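PDB 5OLC: galactonate dehydratase from Zobellia galactanivorans, which belongs to the enolase superfamily, joining a mandelate racemase/muconate lactonizing enzyme-type N-terminal domain to an enolase-like C-terminal barrel domain. Local coordinates for residues I136-A141 against G167-K172; D196-I201 against D223-E228; T308-S313 against E348-K353; A314-V319 against P334-D339. All coordinates share one frame; numbering follows the deposited sequence.

Contact 1. Residues I136-A141 against G167-K172; sequences IIEPYA and GFKATK
A141 and T171 bridge two parallel strands, 136-142 and 170-174, which helix 154-165 connects as a beta-alpha-beta crossover, the building step of a TIM-type barrel. A141 N donates to A170 O (3.2 Å), and K172 N returns the bond to A141 O (2.8 Å). The same oxygen takes a second donor, T171 OG1, at 2.8 Å. With T171 chi1 at -175° the hydroxyl lies on the opposite face of the A141 carbonyl plane from K172 N, so the acceptor is gripped from both faces.

K172 crosses the Y140 side chain obliquely. Its CB lies 3.6 Å from Y140 CD2. The chain continues extended through CG, and CD comes to 3.7 Å from Y140 CE2. A bend about the CG-CD bond (chi3 92°) turns CE past the phenol, and NZ ends in salt bridges to E228 and E337. W226 adds an edge-to-face partner to the Y140 ring.

A141 CB points to the other side of the strand and stands over the centre of the F168 ring, 4.0 Å from its centroid, a CH-pi contact. P139 O lies in the plane of that ring, at its edge. Nearer the start of both segments, the E138 and K169 side chains cross at about a right angle, with E138 OE2 against K169 CG, whereas E138 OE1 is in a salt bridge with R198. Where the chains are still loop, before the strands pair, a water donates to P139 O (2.7 Å) and accepts from K169 N (2.9 Å).

Contact 2. Residues D196-I201 against D223-E228; sequences DMRLMI and DISWFE
I201, M200 and I224 have the most surface buried where parallel strands 198-202 and 224-228 of the barrel meet. I201 is held through its backbone first: I201 N donates to W226 O (3.1 Å) and I201 O receives E228 N (2.8 Å), both bonds nearly straight at the acceptor. Its CG1 sits between the backbone N and the carbonyl carbon (chi1 57°), which brings CG1 to 3.8 Å from I224 CG2 and places CD1 over the centre of the F227 ring, 3.7 Å from the centroid.

M200 points to the other side of the strand. Bends at chi2 (84°) and chi3 (75°) fold its thioether over one face of W226: CG makes a CH-pi contact 3.7 Å from the centroid of the six-membered ring, and SD, at 4.4 Å from the same centroid, a Met-aromatic one. I224 lies side by side with L199, its CD1 against L199 CD2. The chain turns a corner at S225, whose N still donates to L199 O (2.9 Å).

Helix 209-219 links the two strands. Helix 179-193 covers L199, I201 and I224 from outside with I186, I189 and I193, while strands 170-174 and 250-252 flank the pair.

Contact 3. Residues T308-S313 against E348-K353; sequences TWIAIS and EVTLHK
W309 and H352 carry the aromatic part of this contact, in which the first turn of helix 309-321 packs against strand 350-357. Their rings stack face to face, the imidazole centroid 3.9 Å from that of the six-membered indole ring and the planes inclined by 27°. H352 CD2 stands over the middle of the indole, 3.3 Å from W309 CE2. Off-centre over the five-membered ring, H352 CB adds a CH-pi contact. I312 CD1 lies on the opposite face of the indole, offset toward its rim, so the ring is held between a histidine and a methyl group.

The polar part gathers round two threonines. W309 N donates to T350 OG1 (3.2 Å) in a bond of 166° at the hydrogen. With T350 chi1 at 51°, its hydroxyl faces the start of the helix, at the edge of the indole, and also bonds to R346 O. T308 is the N-cap: its OG1 accepts from I310 N (3.3 Å) and bonds to E55 as well. Together the two hydroxyls engage two backbone N-H groups of the first turn. Within the helix, S313 OG donates to W309 O (2.7 Å), reaching it from the opposite face to S313 N.

The apolar part is small. T350 CG2 meets I310 CD1 at 3.8 Å, the two side chains crossing at about a right angle.

Around these residues, V371 and V373 of strand 371-373 pack on W309, S313 and T350. I39 and I41 of strand 36-46, in the three-stranded antiparallel sheet, back T308 and I310.

Contact 4. Residues A314-V319 against P334-D339; sequences AAVHLV and PTMELD
M336 reaches its side chain across A315, V316 and V319 of helix 309-321, and no hydrogen bond crosses between the two segments. Its CG lies between the backbone N and the carbonyl carbon (chi1 75°), and beyond it the chain is extended, with chi2 at 171° and chi3 at -172°. This straight course spreads its atoms over a full helical turn. CB meets V319 CG1 at 3.8 Å. SD lies 4.1 Å from A315 CB and 3.8 Å from V316 N, resting partly on the helix backbone. The terminal CE reaches V316 CG2 at 3.6 Å.

The helix residues present themselves differently. A315 CB, on the side facing the loop, flanks the sulfur. V316 CB points away from the other segment, but its CG2, anti to the carbonyl carbon, swings back alongside the backbone N and touches the methionine tip. V319 divides its branches: its side chain crosses that of M336 at about a right angle, with CG1 against the methionine CB, while CG2 meets the ring of P334, 4.0 Å from its CG.

In the barrel, of (beta/alpha)7-beta type with eight parallel strands and seven helices, helix 309-321 comes just before the last strand, 337-339. That strand pairs with the first, 136-142, and closes the ring. I137 of strand 136-142 packs on V319 and M336, and L361 of strand 360-362 on V316 and M336.

All four contacts are buried; contacts 1, 2 and 4 involve barrel strands, and contact 3 sets a barrel helix against strand 350-357. Contacts 1 and 2 are strand pairings in one sheet, their backbones hydrogen-bonded in parallel, and strands 170-174 and 198-202 place them side by side. Contact 4 joins helix to loop without a hydrogen bond, yet it adjoins contact 1, where E138 N probably bonds to P334 O. Contact 3 shares helix 309-321 with contact 4; I312 CG2 lies 3.8 Å from M336 CE. It combines a threonine N-cap and a backbone-to-hydroxyl bond with an aromatic stack. Contact 4 lies nearest the chain's centre; contacts 1 and 2, farther out, send charged side chains toward each other.

Contact 1. Residues I136-A141 against G167-K172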
# COMPACT_ATOMS: atom_id res chain seq x y z
N ILE A 136 -39.17 7.92 -17.46
CA ILE A 136 -39.88 8.23 -16.23
C ILE A 136 -38.86 8.11 -15.10
O ILE A 136 -38.05 7.19 -15.10
CB ILE A 136 -41.14 7.33 -16.03
CG1 ILE A 136 -42.21 7.63 -17.10
CG2 ILE A 136 -41.74 7.45 -14.61
CD1 ILE A 136 -42.24 6.62 -18.24
N ILE A 137 -38.86 9.10 -14.20
CA ILE A 137 -37.98 9.15 -13.03
C ILE A 137 -38.86 9.50 -11.80
O ILE A 137 -39.84 10.22 -11.96
CB ILE A 137 -36.68 10.03 -13.24
CG1 ILE A 137 -36.67 11.29 -12.40
CG2 ILE A 137 -36.36 10.38 -14.68
CD1 ILE A 137 -35.86 11.13 -11.23
N GLU A 138 -38.57 8.94 -10.62
CA GLU A 138 -39.36 9.17 -9.40
C GLU A 138 -38.55 10.01 -8.39
O GLU A 138 -37.74 9.47 -7.63
CB GLU A 138 -39.94 7.87 -8.81
CG GLU A 138 -38.96 6.75 -8.50
CD GLU A 138 -39.50 5.64 -7.62
OE1 GLU A 138 -38.73 5.14 -6.77
OE2 GLU A 138 -40.69 5.28 -7.77
N PRO A 139 -38.69 11.36 -8.41
CA PRO A 139 -37.85 12.18 -7.51
C PRO A 139 -38.26 12.15 -6.04
O PRO A 139 -39.35 11.67 -5.71
CB PRO A 139 -37.96 13.58 -8.12
CG PRO A 139 -39.28 13.60 -8.77
CD PRO A 139 -39.57 12.20 -9.25
N TYR A 140 -37.36 12.63 -5.17
CA TYR A 140 -37.63 12.71 -3.74
C TYR A 140 -37.92 14.15 -3.31
O TYR A 140 -37.42 15.10 -3.94
CB TYR A 140 -36.53 12.06 -2.88
CG TYR A 140 -35.14 12.63 -3.06
CD1 TYR A 140 -34.27 12.13 -4.02
CD2 TYR A 140 -34.64 13.59 -2.18
CE1 TYR A 140 -32.97 12.63 -4.16
CE2 TYR A 140 -33.35 14.10 -2.30
CZ TYR A 140 -32.51 13.62 -3.30
OH TYR A 140 -31.23 14.10 -3.43
N ALA A 141 -38.76 14.30 -2.28
CA ALA A 141 -39.16 15.59 -1.75
C ALA A 141 -38.23 16.02 -0.61
O ALA A 141 -38.10 15.27 0.36
CB ALA A 141 -40.60 15.52 -1.27
N GLY A 167 -48.15 11.80 -3.68
CA GLY A 167 -47.69 10.66 -4.46
C GLY A 167 -46.24 10.24 -4.31
O GLY A 167 -45.88 9.14 -4.73
N PHE A 168 -45.38 11.12 -3.72
CA PHE A 168 -43.94 10.89 -3.53
C PHE A 168 -43.62 9.54 -2.91
O PHE A 168 -44.31 9.11 -1.97
CB PHE A 168 -43.28 12.02 -2.75
CG PHE A 168 -43.18 13.32 -3.51
CD1 PHE A 168 -42.08 13.58 -4.33
CD2 PHE A 168 -44.16 14.29 -3.40
CE1 PHE A 168 -41.98 14.78 -5.05
CE2 PHE A 168 -44.06 15.49 -4.11
CZ PHE A 168 -42.97 15.73 -4.92
N LYS A 169 -42.61 8.86 -3.46
CA LYS A 169 -42.16 7.53 -3.05
C LYS A 169 -41.01 7.59 -2.03
O LYS A 169 -40.72 6.60 -1.36
CB LYS A 169 -41.75 6.69 -4.29
CG LYS A 169 -42.73 6.72 -5.48
CD LYS A 169 -43.99 5.86 -5.28
CE LYS A 169 -44.89 5.85 -6.50
NZ LYS A 169 -45.71 7.09 -6.64
N ALA A 170 -40.38 8.77 -1.93
CA ALA A 170 -39.25 9.04 -1.03
C ALA A 170 -39.20 10.49 -0.58
O ALA A 170 -39.64 11.38 -1.32
CB ALA A 170 -37.95 8.69 -1.74
N THR A 171 -38.64 10.74 0.62
CA THR A 171 -38.48 12.09 1.16
C THR A 171 -37.16 12.26 1.91
O THR A 171 -36.76 11.37 2.67
CB THR A 171 -39.72 12.53 1.98
OG1 THR A 171 -39.56 13.89 2.38
CG2 THR A 171 -39.99 11.64 3.20
N LYS A 172 -36.47 13.40 1.69
CA LYS A 172 -35.19 13.72 2.34
C LYS A 172 -35.35 14.80 3.41
O LYS A 172 -35.72 15.94 3.11
CB LYS A 172 -34.11 14.09 1.32
CG LYS A 172 -32.71 14.18 1.91
CD LYS A 172 -31.71 14.68 0.91
CE LYS A 172 -31.52 16.17 0.93
NZ LYS A 172 -30.63 16.64 -0.16
O HOH W 1 -41.20 9.67 -5.87

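Contact 2. Residues D196-I201 against D223-E228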
# COMPACT_ATOMS: atom_id res chain seq x y z
N ASP A 196 -43.74 1.91 3.89
CA ASP A 196 -43.70 1.88 2.43
C ASP A 196 -42.91 3.02 1.77
O ASP A 196 -42.34 2.81 0.70
CB ASP A 196 -45.12 1.80 1.86
CG ASP A 196 -45.91 0.63 2.40
OD1 ASP A 196 -45.45 -0.52 2.22
OD2 ASP A 196 -46.96 0.86 3.02
N MET A 197 -42.89 4.21 2.39
CA MET A 197 -42.18 5.35 1.81
C MET A 197 -40.71 5.39 2.26
O MET A 197 -40.43 5.19 3.44
CB MET A 197 -42.89 6.66 2.17
CG MET A 197 -42.55 7.80 1.25
SD MET A 197 -43.10 9.39 1.91
CE MET A 197 -42.60 10.46 0.61
N ARG A 198 -39.78 5.64 1.30
CA ARG A 198 -38.34 5.75 1.58
C ARG A 198 -38.03 7.08 2.28
O ARG A 198 -38.69 8.09 2.02
CB ARG A 198 -37.50 5.66 0.29
CG ARG A 198 -37.40 4.27 -0.31
CD ARG A 198 -36.43 4.21 -1.50
NE ARG A 198 -36.63 5.24 -2.52
CZ ARG A 198 -37.53 5.17 -3.50
NH1 ARG A 198 -38.36 4.14 -3.58
NH2 ARG A 198 -37.64 6.16 -4.38
N LEU A 199 -37.03 7.07 3.16
CA LEU A 199 -36.65 8.25 3.93
C LEU A 199 -35.12 8.36 4.03
O LEU A 199 -34.45 7.38 4.36
CB LEU A 199 -37.32 8.17 5.32
CG LEU A 199 -37.00 9.25 6.36
CD1 LEU A 199 -37.67 10.57 6.02
CD2 LEU A 199 -37.45 8.80 7.72
N MET A 200 -34.57 9.56 3.72
CA MET A 200 -33.12 9.84 3.76
C MET A 200 -32.82 11.01 4.71
O MET A 200 -33.64 11.92 4.83
CB MET A 200 -32.57 10.17 2.36
CG MET A 200 -32.74 9.06 1.34
SD MET A 200 -34.36 9.03 0.53
CE MET A 200 -34.18 10.35 -0.55
N ILE A 201 -31.64 10.99 5.37
CA ILE A 201 -31.21 12.03 6.30
C ILE A 201 -30.01 12.83 5.74
O ILE A 201 -29.11 12.26 5.12
CB ILE A 201 -30.95 11.48 7.74
CG1 ILE A 201 -29.91 10.34 7.75
CG2 ILE A 201 -32.26 11.02 8.36
CD1 ILE A 201 -29.18 10.12 9.07
N ASP A 223 -35.13 2.41 9.00
CA ASP A 223 -34.90 2.11 7.57
C ASP A 223 -34.54 3.37 6.77
O ASP A 223 -35.38 3.94 6.06
CB ASP A 223 -36.08 1.34 6.95
CG ASP A 223 -35.95 1.04 5.46
OD1 ASP A 223 -35.11 0.19 5.09
OD2 ASP A 223 -36.70 1.66 4.66
N ILE A 224 -33.29 3.83 6.94
CA ILE A 224 -32.83 5.03 6.23
C ILE A 224 -32.19 4.62 4.91
O ILE A 224 -31.26 3.81 4.90
CB ILE A 224 -31.95 5.97 7.10
CG1 ILE A 224 -32.65 6.33 8.44
CG2 ILE A 224 -31.51 7.22 6.32
CD1 ILE A 224 -34.14 6.86 8.37
N SER A 225 -32.73 5.17 3.80
CA SER A 225 -32.26 4.89 2.44
C SER A 225 -30.82 5.37 2.21
O SER A 225 -30.07 4.67 1.53
CB SER A 225 -33.23 5.42 1.40
OG SER A 225 -34.46 4.73 1.53
N TRP A 226 -30.43 6.52 2.80
CA TRP A 226 -29.05 7.02 2.74
C TRP A 226 -28.80 8.20 3.69
O TRP A 226 -29.74 8.89 4.09
CB TRP A 226 -28.54 7.32 1.30
CG TRP A 226 -28.98 8.61 0.69
CD1 TRP A 226 -28.61 9.87 1.06
CD2 TRP A 226 -29.75 8.76 -0.51
NE1 TRP A 226 -29.17 10.80 0.22
CE2 TRP A 226 -29.88 10.15 -0.75
CE3 TRP A 226 -30.40 7.86 -1.37
CZ2 TRP A 226 -30.63 10.65 -1.82
CZ3 TRP A 226 -31.13 8.37 -2.44
CH2 TRP A 226 -31.23 9.74 -2.67
N PHE A 227 -27.51 8.42 4.03
CA PHE A 227 -27.05 9.52 4.86
C PHE A 227 -26.21 10.45 3.98
O PHE A 227 -25.11 10.10 3.54
CB PHE A 227 -26.27 8.99 6.09
CG PHE A 227 -25.97 9.98 7.21
CD1 PHE A 227 -26.38 11.31 7.12
CD2 PHE A 227 -25.27 9.57 8.34
CE1 PHE A 227 -26.10 12.21 8.14
CE2 PHE A 227 -24.99 10.48 9.37
CZ PHE A 227 -25.40 11.79 9.26
N GLU A 228 -26.78 11.64 3.70
CA GLU A 228 -26.20 12.69 2.86
C GLU A 228 -25.30 13.62 3.66
O GLU A 228 -25.65 14.04 4.76
CB GLU A 228 -27.30 13.49 2.14
CG GLU A 228 -26.83 14.10 0.83
CD GLU A 228 -27.88 14.88 0.06
OE1 GLU A 228 -28.85 14.25 -0.43
OE2 GLU A 228 -27.72 16.11 -0.09

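Contact 3. Residues T308-S313 against E348-K353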
# COMPACT_ATOMS: atom_id res chain seq x y z
N THR A 308 -33.56 26.74 -9.51
CA THR A 308 -34.79 26.98 -10.29
C THR A 308 -35.01 25.78 -11.22
O THR A 308 -34.29 24.79 -11.13
CB THR A 308 -34.74 28.32 -11.05
OG1 THR A 308 -33.89 28.20 -12.18
CG2 THR A 308 -34.34 29.50 -10.20
N TRP A 309 -36.00 25.87 -12.13
CA TRP A 309 -36.23 24.78 -13.06
C TRP A 309 -35.16 24.69 -14.12
O TRP A 309 -35.09 23.66 -14.78
CB TRP A 309 -37.64 24.81 -13.67
CG TRP A 309 -38.73 24.61 -12.66
CD1 TRP A 309 -39.44 25.59 -12.03
CD2 TRP A 309 -39.23 23.37 -12.17
NE1 TRP A 309 -40.36 25.03 -11.17
CE2 TRP A 309 -40.24 23.66 -11.22
CE3 TRP A 309 -38.94 22.02 -12.44
CZ2 TRP A 309 -40.96 22.67 -10.55
CZ3 TRP A 309 -39.66 21.03 -11.78
CH2 TRP A 309 -40.66 21.36 -10.85
N ILE A 310 -34.28 25.74 -14.27
CA ILE A 310 -33.15 25.64 -15.22
C ILE A 310 -32.25 24.51 -14.72
O ILE A 310 -31.90 23.63 -15.51
CB ILE A 310 -32.36 26.95 -15.46
CG1 ILE A 310 -33.25 28.03 -16.09
CG2 ILE A 310 -31.17 26.67 -16.37
CD1 ILE A 310 -32.76 29.40 -15.97
N ALA A 311 -31.95 24.51 -13.39
CA ALA A 311 -31.19 23.52 -12.63
C ALA A 311 -31.90 22.17 -12.59
O ALA A 311 -31.26 21.15 -12.88
CB ALA A 311 -30.98 23.99 -11.22
N ILE A 312 -33.22 22.15 -12.22
CA ILE A 312 -33.97 20.89 -12.16
C ILE A 312 -34.00 20.21 -13.53
O ILE A 312 -33.71 19.02 -13.61
CB ILE A 312 -35.37 21.04 -11.52
CG1 ILE A 312 -35.25 21.63 -10.11
CG2 ILE A 312 -36.12 19.69 -11.48
CD1 ILE A 312 -36.37 22.59 -9.72
N SER A 313 -34.24 20.99 -14.61
CA SER A 313 -34.26 20.50 -16.00
C SER A 313 -32.99 19.76 -16.38
O SER A 313 -33.08 18.64 -16.88
CB SER A 313 -34.53 21.63 -16.98
OG SER A 313 -35.87 22.06 -16.86
N GLU A 348 -41.80 31.12 -10.07
CA GLU A 348 -42.28 32.28 -10.82
C GLU A 348 -41.34 32.72 -11.95
O GLU A 348 -41.82 32.94 -13.06
CB GLU A 348 -42.59 33.48 -9.90
CG GLU A 348 -43.73 33.25 -8.91
CD GLU A 348 -43.96 34.34 -7.89
OE1 GLU A 348 -43.81 35.54 -8.24
OE2 GLU A 348 -44.33 34.01 -6.74
N VAL A 349 -40.04 32.89 -11.67
CA VAL A 349 -39.09 33.35 -12.69
C VAL A 349 -38.87 32.31 -13.79
O VAL A 349 -38.75 32.69 -14.96
CB VAL A 349 -37.75 33.87 -12.09
CG1 VAL A 349 -36.88 34.52 -13.15
CG2 VAL A 349 -38.00 34.85 -10.95
N THR A 350 -38.85 31.00 -13.43
CA THR A 350 -38.64 29.93 -14.42
C THR A 350 -39.90 29.12 -14.72
O THR A 350 -40.63 28.69 -13.83
CB THR A 350 -37.47 29.02 -14.07
OG1 THR A 350 -37.60 28.57 -12.74
CG2 THR A 350 -36.14 29.70 -14.29
N LEU A 351 -40.08 28.91 -16.02
CA LEU A 351 -41.18 28.20 -16.65
C LEU A 351 -40.72 26.84 -17.18
O LEU A 351 -39.87 26.77 -18.08
CB LEU A 351 -41.74 29.05 -17.81
CG LEU A 351 -42.09 30.50 -17.50
CD1 LEU A 351 -41.78 31.39 -18.67
CD2 LEU A 351 -43.55 30.62 -17.04
N HIS A 352 -41.30 25.77 -16.63
CA HIS A 352 -41.01 24.41 -17.02
C HIS A 352 -42.18 23.80 -17.82
O HIS A 352 -43.32 24.23 -17.69
CB HIS A 352 -40.67 23.56 -15.79
CG HIS A 352 -41.82 23.30 -14.85
ND1 HIS A 352 -42.57 22.14 -14.93
CD2 HIS A 352 -42.29 24.05 -13.83
CE1 HIS A 352 -43.46 22.22 -13.96
NE2 HIS A 352 -43.33 23.35 -13.27
N LYS A 353 -41.87 22.79 -18.65
CA LYS A 353 -42.86 22.07 -19.45
C LYS A 353 -43.15 20.67 -18.83
O LYS A 353 -44.22 20.10 -19.07
CB LYS A 353 -42.35 21.91 -20.91
CG LYS A 353 -42.74 23.06 -21.85
CD LYS A 353 -41.81 24.28 -21.78
CE LYS A 353 -41.38 24.78 -23.14
NZ LYS A 353 -40.72 26.10 -23.06

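Contact 4. Residues A314-V319 against P334-D339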
# COMPACT_ATOMS: atom_id res chain seq x y z
N ALA A 314 -31.80 20.35 -16.09
CA ALA A 314 -30.49 19.76 -16.35
C ALA A 314 -30.37 18.37 -15.68
O ALA A 314 -29.88 17.43 -16.31
CB ALA A 314 -29.40 20.69 -15.86
N ALA A 315 -30.90 18.23 -14.43
CA ALA A 315 -30.94 16.95 -13.71
C ALA A 315 -31.94 16.00 -14.35
O ALA A 315 -31.60 14.84 -14.52
CB ALA A 315 -31.27 17.15 -12.25
N VAL A 316 -33.12 16.49 -14.77
CA VAL A 316 -34.12 15.65 -15.45
C VAL A 316 -33.45 14.98 -16.65
O VAL A 316 -33.51 13.75 -16.78
CB VAL A 316 -35.39 16.41 -15.93
CG1 VAL A 316 -36.43 15.44 -16.47
CG2 VAL A 316 -35.99 17.28 -14.83
N HIS A 317 -32.77 15.78 -17.48
CA HIS A 317 -32.08 15.30 -18.66
C HIS A 317 -30.85 14.48 -18.34
O HIS A 317 -30.56 13.56 -19.09
CB HIS A 317 -31.79 16.46 -19.61
CG HIS A 317 -33.04 16.95 -20.27
ND1 HIS A 317 -33.41 16.49 -21.53
CD2 HIS A 317 -34.04 17.72 -19.78
CE1 HIS A 317 -34.58 17.06 -21.79
NE2 HIS A 317 -35.00 17.81 -20.77
N LEU A 318 -30.18 14.73 -17.20
CA LEU A 318 -29.02 13.90 -16.84
C LEU A 318 -29.42 12.51 -16.33
O LEU A 318 -28.90 11.53 -16.85
CB LEU A 318 -28.03 14.58 -15.90
CG LEU A 318 -26.71 13.84 -15.78
CD1 LEU A 318 -25.54 14.63 -16.35
CD2 LEU A 318 -26.48 13.37 -14.35
N VAL A 319 -30.37 12.42 -15.35
CA VAL A 319 -30.79 11.11 -14.83
C VAL A 319 -31.52 10.29 -15.95
O VAL A 319 -31.45 9.05 -15.94
CB VAL A 319 -31.55 11.08 -13.46
CG1 VAL A 319 -31.28 12.34 -12.63
CG2 VAL A 319 -33.03 10.80 -13.60
N PRO A 334 -35.13 5.56 -11.58
CA PRO A 334 -34.17 6.42 -10.88
C PRO A 334 -34.82 7.56 -10.10
O PRO A 334 -35.99 7.85 -10.33
CB PRO A 334 -33.33 6.98 -12.02
CG PRO A 334 -34.26 7.04 -13.15
CD PRO A 334 -35.14 5.84 -13.03
N THR A 335 -34.05 8.21 -9.18
CA THR A 335 -34.49 9.38 -8.40
C THR A 335 -33.58 10.59 -8.67
O THR A 335 -32.48 10.43 -9.20
CB THR A 335 -34.55 9.13 -6.87
OG1 THR A 335 -33.24 9.01 -6.33
CG2 THR A 335 -35.42 7.95 -6.48
N MET A 336 -34.05 11.79 -8.27
CA MET A 336 -33.33 13.06 -8.37
C MET A 336 -33.83 14.02 -7.29
O MET A 336 -34.91 13.79 -6.74
CB MET A 336 -33.43 13.67 -9.77
CG MET A 336 -34.78 14.28 -10.06
SD MET A 336 -34.76 15.20 -11.59
CE MET A 336 -36.30 15.94 -11.49
N GLU A 337 -33.06 15.08 -6.99
CA GLU A 337 -33.44 16.03 -5.96
C GLU A 337 -34.50 17.03 -6.44
O GLU A 337 -34.21 17.90 -7.27
CB GLU A 337 -32.22 16.75 -5.35
CG GLU A 337 -32.53 17.44 -4.03
CD GLU A 337 -31.35 17.84 -3.16
OE1 GLU A 337 -30.32 17.12 -3.16
OE2 GLU A 337 -31.50 18.83 -2.40
N LEU A 338 -35.71 16.91 -5.87
CA LEU A 338 -36.80 17.83 -6.18
C LEU A 338 -37.12 18.69 -4.96
O LEU A 338 -37.85 18.24 -4.06
CB LEU A 338 -38.03 17.06 -6.68
CG LEU A 338 -39.12 17.87 -7.40
CD1 LEU A 338 -38.67 18.31 -8.80
CD2 LEU A 338 -40.38 17.07 -7.51
N ASP A 339 -36.54 19.92 -4.90
CA ASP A 339 -36.75 20.89 -3.82
C ASP A 339 -38.23 21.25 -3.71
O ASP A 339 -38.80 21.80 -4.66
CB ASP A 339 -35.89 22.16 -4.03
CG ASP A 339 -36.00 23.22 -2.94
OD1 ASP A 339 -36.13 22.84 -1.76
OD2 ASP A 339 -35.93 24.42 -3.28